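Local structure of MamA (Candidatus Magnetobacterium bavaricum, 3VTX) at residues 138-151 with 160-172. The protein is a tetratricopeptide-repeat protein of a magnetotactic bacterium, with an all-helical fold of the kind that commonly serves as a scaffold for protein-protein interactions. Numbering follows the deposited sequence.
Sequences PGFIRAYQSIGLAY and AVKYFKKALEKEE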
loop_
_atom_site.group_PDB
_atom_site.type_symbol
_atom_site.label_atom_id
_atom_site.label_comp_id
_atom_site.label_asym_id
_atom_site.label_seq_id
_atom_site.Cartn_x
_atom_site.Cartn_y
_atom_site.Cartn_z
ATOM N N PRO A 138 9.112 -6.292 -13.342
ATOM C CA PRO A 138 9.721 -5.448 -14.385
ATOM C C PRO A 138 8.745 -4.824 -15.360
ATOM O O PRO A 138 9.102 -3.868 -16.100
ATOM C CB PRO A 138 10.724 -6.401 -15.063
ATOM C CG PRO A 138 10.252 -7.749 -14.735
ATOM C CD PRO A 138 9.491 -7.703 -13.460
ATOM N N GLY A 139 7.510 -5.297 -15.416
ATOM C CA GLY A 139 6.492 -4.675 -16.245
ATOM C C GLY A 139 5.735 -3.468 -15.661
ATOM O O GLY A 139 4.889 -2.893 -16.295
ATOM N N PHE A 140 6.033 -3.136 -14.410
ATOM C CA PHE A 140 5.353 -2.017 -13.744
ATOM C C PHE A 140 5.931 -0.654 -14.216
ATOM O O PHE A 140 6.954 -0.206 -13.697
ATOM C CB PHE A 140 5.484 -2.137 -12.228
ATOM C CG PHE A 140 4.712 -1.049 -11.484
ATOM C CD1 PHE A 140 3.473 -0.644 -11.884
ATOM C CD2 PHE A 140 5.247 -0.502 -10.340
ATOM C CE1 PHE A 140 2.770 0.326 -11.180
ATOM C CE2 PHE A 140 4.544 0.510 -9.673
ATOM C CZ PHE A 140 3.348 0.886 -10.045
ATOM N N ILE A 141 5.215 -0.047 -15.119
ATOM C CA ILE A 141 5.687 1.149 -15.853
ATOM C C ILE A 141 5.940 2.336 -14.898
ATOM O O ILE A 141 6.956 3.040 -15.020
ATOM C CB ILE A 141 4.692 1.531 -16.966
ATOM C CG1 ILE A 141 4.699 0.435 -18.095
ATOM C CG2 ILE A 141 5.082 2.882 -17.709
ATOM C CD1 ILE A 141 3.444 0.357 -18.728
ATOM N N ARG A 142 5.058 2.557 -13.957
ATOM C CA ARG A 142 5.199 3.728 -13.125
ATOM C C ARG A 142 6.461 3.706 -12.285
ATOM O O ARG A 142 6.957 4.750 -11.952
ATOM C CB ARG A 142 3.964 3.953 -12.225
ATOM C CG ARG A 142 3.882 5.434 -11.835
ATOM C CD ARG A 142 2.640 5.728 -11.054
ATOM N NE ARG A 142 2.413 7.121 -10.777
ATOM C CZ ARG A 142 2.695 7.767 -9.654
ATOM N NH1 ARG A 142 2.411 9.053 -9.517
ATOM N NH2 ARG A 142 3.318 7.164 -8.678
ATOM N N ALA A 143 7.007 2.555 -11.930
ATOM C CA ALA A 143 8.233 2.517 -11.194
ATOM C C ALA A 143 9.371 3.149 -11.957
ATOM O O ALA A 143 10.245 3.824 -11.368
ATOM C CB ALA A 143 8.555 1.100 -10.752
ATOM N N TYR A 144 9.421 2.882 -13.243
ATOM C CA TYR A 144 10.454 3.605 -14.102
ATOM C C TYR A 144 10.222 5.101 -14.122
ATOM O O TYR A 144 11.172 5.888 -13.956
ATOM C CB TYR A 144 10.399 3.129 -15.530
ATOM C CG TYR A 144 10.709 1.642 -15.616
ATOM C CD1 TYR A 144 11.983 1.206 -15.859
ATOM C CD2 TYR A 144 9.704 0.701 -15.480
ATOM C CE1 TYR A 144 12.247 -0.195 -15.890
ATOM C CE2 TYR A 144 9.968 -0.671 -15.582
ATOM C CZ TYR A 144 11.200 -1.094 -15.762
ATOM O OH TYR A 144 11.429 -2.461 -15.863
ATOM N N GLN A 145 8.950 5.543 -14.191
ATOM C CA GLN A 145 8.663 6.967 -14.150
ATOM C C GLN A 145 9.128 7.553 -12.799
ATOM O O GLN A 145 9.714 8.614 -12.756
ATOM C CB GLN A 145 7.165 7.222 -14.377
ATOM C CG GLN A 145 6.635 6.804 -15.699
ATOM C CD GLN A 145 5.101 6.928 -15.718
ATOM O OE1 GLN A 145 4.586 8.071 -15.582
ATOM N NE2 GLN A 145 4.365 5.809 -15.676
ATOM N N SER A 146 8.788 6.863 -11.736
ATOM C CA SER A 146 9.116 7.295 -10.349
ATOM C C SER A 146 10.627 7.391 -10.151
ATOM O O SER A 146 11.121 8.368 -9.507
ATOM C CB SER A 146 8.469 6.395 -9.299
ATOM O OG SER A 146 7.071 6.517 -9.346
ATOM N N ILE A 147 11.391 6.431 -10.719
ATOM C CA ILE A 147 12.849 6.549 -10.739
ATOM C C ILE A 147 13.303 7.817 -11.437
ATOM O O ILE A 147 14.123 8.566 -10.909
ATOM C CB ILE A 147 13.586 5.313 -11.262
ATOM C CG1 ILE A 147 13.308 4.134 -10.316
ATOM C CG2 ILE A 147 15.104 5.661 -11.445
ATOM C CD1 ILE A 147 13.788 2.786 -10.941
ATOM N N GLY A 148 12.716 8.080 -12.564
ATOM C CA GLY A 148 13.014 9.310 -13.328
ATOM C C GLY A 148 12.799 10.546 -12.466
ATOM O O GLY A 148 13.639 11.482 -12.448
ATOM N N LEU A 149 11.676 10.555 -11.720
ATOM C CA LEU A 149 11.353 11.756 -10.924
ATOM C C LEU A 149 12.401 11.919 -9.797
ATOM O O LEU A 149 12.827 13.037 -9.458
ATOM C CB LEU A 149 9.989 11.668 -10.364
ATOM C CG LEU A 149 9.518 12.838 -9.435
ATOM C CD1 LEU A 149 9.384 14.087 -10.323
ATOM C CD2 LEU A 149 8.192 12.543 -8.768
ATOM N N ALA A 150 12.783 10.812 -9.194
ATOM C CA ALA A 150 13.819 10.843 -8.121
ATOM C C ALA A 150 15.129 11.378 -8.642
ATOM O O ALA A 150 15.790 12.180 -7.943
ATOM C CB ALA A 150 13.991 9.478 -7.442
ATOM N N TYR A 151 15.546 10.963 -9.832
ATOM C CA TYR A 151 16.753 11.528 -10.444
ATOM C C TYR A 151 16.623 13.017 -10.736
ATOM O O TYR A 151 17.569 13.749 -10.494
ATOM C CB TYR A 151 17.167 10.771 -11.725
ATOM C CG TYR A 151 17.946 9.568 -11.393
ATOM C CD1 TYR A 151 19.231 9.654 -10.841
ATOM C CD2 TYR A 151 17.464 8.285 -11.714
ATOM C CE1 TYR A 151 19.921 8.496 -10.537
ATOM C CE2 TYR A 151 18.163 7.130 -11.407
ATOM C CZ TYR A 151 19.411 7.243 -10.858
ATOM O OH TYR A 151 20.111 6.117 -10.488
ATOM N N ALA A 160 17.342 11.090 -15.320
ATOM C CA ALA A 160 15.895 11.189 -15.241
ATOM C C ALA A 160 15.291 10.847 -16.574
ATOM O O ALA A 160 14.442 9.996 -16.645
ATOM C CB ALA A 160 15.402 12.603 -14.743
ATOM N N VAL A 161 15.786 11.476 -17.644
ATOM C CA VAL A 161 15.185 11.301 -18.944
ATOM C C VAL A 161 15.463 9.889 -19.475
ATOM O O VAL A 161 14.585 9.299 -20.094
ATOM C CB VAL A 161 15.704 12.377 -19.933
ATOM C CG1 VAL A 161 15.369 11.981 -21.351
ATOM C CG2 VAL A 161 15.136 13.756 -19.560
ATOM N N LYS A 162 16.541 9.281 -19.055
ATOM C CA LYS A 162 16.822 7.891 -19.390
ATOM C C LYS A 162 15.695 6.975 -18.865
ATOM O O LYS A 162 15.177 6.077 -19.592
ATOM C CB LYS A 162 18.172 7.404 -18.774
ATOM C CG LYS A 162 18.372 5.925 -18.825
ATOM C CD LYS A 162 19.871 5.532 -18.476
ATOM C CE LYS A 162 19.947 4.194 -17.690
ATOM N NZ LYS A 162 21.209 4.103 -16.762
ATOM N N TYR A 163 15.225 7.234 -17.633
ATOM C CA TYR A 163 14.156 6.386 -17.043
ATOM C C TYR A 163 12.778 6.722 -17.552
ATOM O O TYR A 163 11.990 5.794 -17.736
ATOM C CB TYR A 163 14.216 6.474 -15.534
ATOM C CG TYR A 163 15.258 5.462 -15.016
ATOM C CD1 TYR A 163 16.563 5.833 -14.845
ATOM C CD2 TYR A 163 14.867 4.177 -14.666
ATOM C CE1 TYR A 163 17.513 4.917 -14.409
ATOM C CE2 TYR A 163 15.822 3.245 -14.207
ATOM C CZ TYR A 163 17.123 3.655 -14.084
ATOM O OH TYR A 163 18.145 2.803 -13.656
ATOM N N PHE A 164 12.506 8.012 -17.789
ATOM C CA PHE A 164 11.274 8.370 -18.489
ATOM C C PHE A 164 11.141 7.687 -19.843
ATOM O O PHE A 164 10.102 7.158 -20.227
ATOM C CB PHE A 164 11.111 9.855 -18.627
ATOM C CG PHE A 164 10.975 10.580 -17.265
ATOM C CD1 PHE A 164 10.043 10.185 -16.379
ATOM C CD2 PHE A 164 11.727 11.683 -17.003
ATOM C CE1 PHE A 164 9.861 10.851 -15.152
ATOM C CE2 PHE A 164 11.543 12.356 -15.789
ATOM C CZ PHE A 164 10.622 11.905 -14.886
ATOM N N LYS A 165 12.280 7.640 -20.571
ATOM C CA LYS A 165 12.322 6.956 -21.838
ATOM C C LYS A 165 12.184 5.452 -21.656
ATOM O O LYS A 165 11.510 4.785 -22.500
ATOM C CB LYS A 165 13.635 7.284 -22.507
ATOM C CG LYS A 165 13.615 8.595 -23.271
ATOM C CD LYS A 165 14.957 8.884 -23.927
ATOM C CE LYS A 165 14.949 10.215 -24.587
ATOM N NZ LYS A 165 15.890 10.377 -25.886
ATOM N N LYS A 166 12.725 4.861 -20.619
ATOM C CA LYS A 166 12.554 3.431 -20.363
ATOM C C LYS A 166 11.099 3.111 -20.179
ATOM O O LYS A 166 10.600 2.086 -20.686
ATOM C CB LYS A 166 13.295 2.825 -19.182
ATOM C CG LYS A 166 14.786 2.762 -19.295
ATOM C CD LYS A 166 15.365 2.207 -17.911
ATOM C CE LYS A 166 16.857 2.272 -17.768
ATOM N NZ LYS A 166 17.405 1.038 -18.388
ATOM N N ALA A 167 10.381 3.961 -19.436
ATOM C CA ALA A 167 8.963 3.765 -19.258
ATOM C C ALA A 167 8.233 3.738 -20.599
ATOM O O ALA A 167 7.351 2.963 -20.794
ATOM C CB ALA A 167 8.345 4.913 -18.335
ATOM N N LEU A 168 8.559 4.647 -21.481
ATOM C CA LEU A 168 7.903 4.700 -22.778
ATOM C C LEU A 168 8.252 3.425 -23.564
ATOM O O LEU A 168 7.430 2.862 -24.269
ATOM C CB LEU A 168 8.346 5.885 -23.542
ATOM C CG LEU A 168 7.637 7.189 -23.201
ATOM C CD1 LEU A 168 8.514 8.442 -23.617
ATOM C CD2 LEU A 168 6.276 7.255 -23.948
ATOM N N GLU A 169 9.516 2.993 -23.424
ATOM C CA GLU A 169 9.980 1.865 -24.285
ATOM C C GLU A 169 9.203 0.624 -23.950
ATOM O O GLU A 169 8.920 -0.256 -24.831
ATOM C CB GLU A 169 11.478 1.625 -24.078
ATOM C CG GLU A 169 12.064 0.402 -24.949
ATOM C CD GLU A 169 11.767 -0.992 -24.382
ATOM O OE1 GLU A 169 11.495 -1.146 -23.185
ATOM O OE2 GLU A 169 11.799 -2.003 -25.166
ATOM N N LYS A 170 8.731 0.495 -22.714
ATOM C CA LYS A 170 7.962 -0.711 -22.280
ATOM C C LYS A 170 6.648 -0.945 -23.063
ATOM O O LYS A 170 6.135 -2.074 -23.109
ATOM C CB LYS A 170 7.480 -0.673 -20.824
ATOM C CG LYS A 170 8.582 -0.729 -19.772
ATOM C CD LYS A 170 9.426 -1.897 -19.884
ATOM C CE LYS A 170 8.901 -3.103 -19.279
ATOM N NZ LYS A 170 10.209 -3.838 -18.928
ATOM N N GLU A 171 6.071 0.112 -23.583
ATOM C CA GLU A 171 4.861 -0.014 -24.341
ATOM C C GLU A 171 4.973 0.421 -25.832
ATOM O O GLU A 171 3.940 0.576 -26.487
ATOM C CB GLU A 171 3.737 0.814 -23.655
ATOM C CG GLU A 171 3.436 0.385 -22.206
ATOM C CD GLU A 171 2.380 1.290 -21.571
ATOM O OE1 GLU A 171 2.623 2.513 -21.344
ATOM O OE2 GLU A 171 1.279 0.774 -21.289
ATOM N N GLU A 172 6.164 0.636 -26.323
ATOM C CA GLU A 172 6.365 1.144 -27.629
ATOM C C GLU A 172 5.862 0.156 -28.713
ATOM O O GLU A 172 5.254 0.604 -29.694
ATOM C CB GLU A 172 7.781 1.676 -27.883
ATOM C CG GLU A 172 8.777 0.644 -28.071
ATOM C CD GLU A 172 10.183 1.174 -28.346
ATOM O OE1 GLU A 172 10.960 0.286 -28.822
ATOM O OE2 GLU A 172 10.504 2.401 -28.119
HETATM O O HOH W 1 18.918 3.661 -10.985
#
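Two antiparallel helices of a tetratricopeptide repeat, axes at 168° and 7.5 Å apart at their closest, meet here: Tyr163 of helix 160-169 enters as a knob among Tyr144, Ile147, Gly148 and Tyr151 of helix 141-151. Ile147 forms one wall: with CG1 beside the backbone N (chi1 -63°), its CG2 stands anti to that N and reaches over the centre of the Tyr163 ring, 3.5 Å from the centroid. Lys166 CE lies toward the rim of the opposite face, so both faces have a neighbour. Tyr151 lies near parallel to Tyr163 (planes at 24°) but slid apart, Tyr151 CE2 to Tyr163 CE1 3.8 Å, and one water links the two hydroxyls. The closest backbone approach is at Gly148, whose CA lies 3.9 Å from Ala160 CA; with no side chain in the way, Gly148 CA also rests over a face of the Phe164 ring, 4.0 Å from its centroid. Ala167 CB packs against Gln145 CG at 3.7 Å. At the end, two donors grip Pro138 O: Tyr144 OH at 2.7 Å, in the carbonyl plane on a lone pair, and Lys170 NZ at 3.0 Å, well above that plane. Bends at chi2 and chi3 fold the lysine back to it. Ile147 and Tyr144 also touch Ile134 of helix 123-136, joining this pair to the preceding helix. Glycine and alanine at the tight crossing, with Phe164 and Ala167, follow the small-and-aromatic pattern of the TPR helical hairpin.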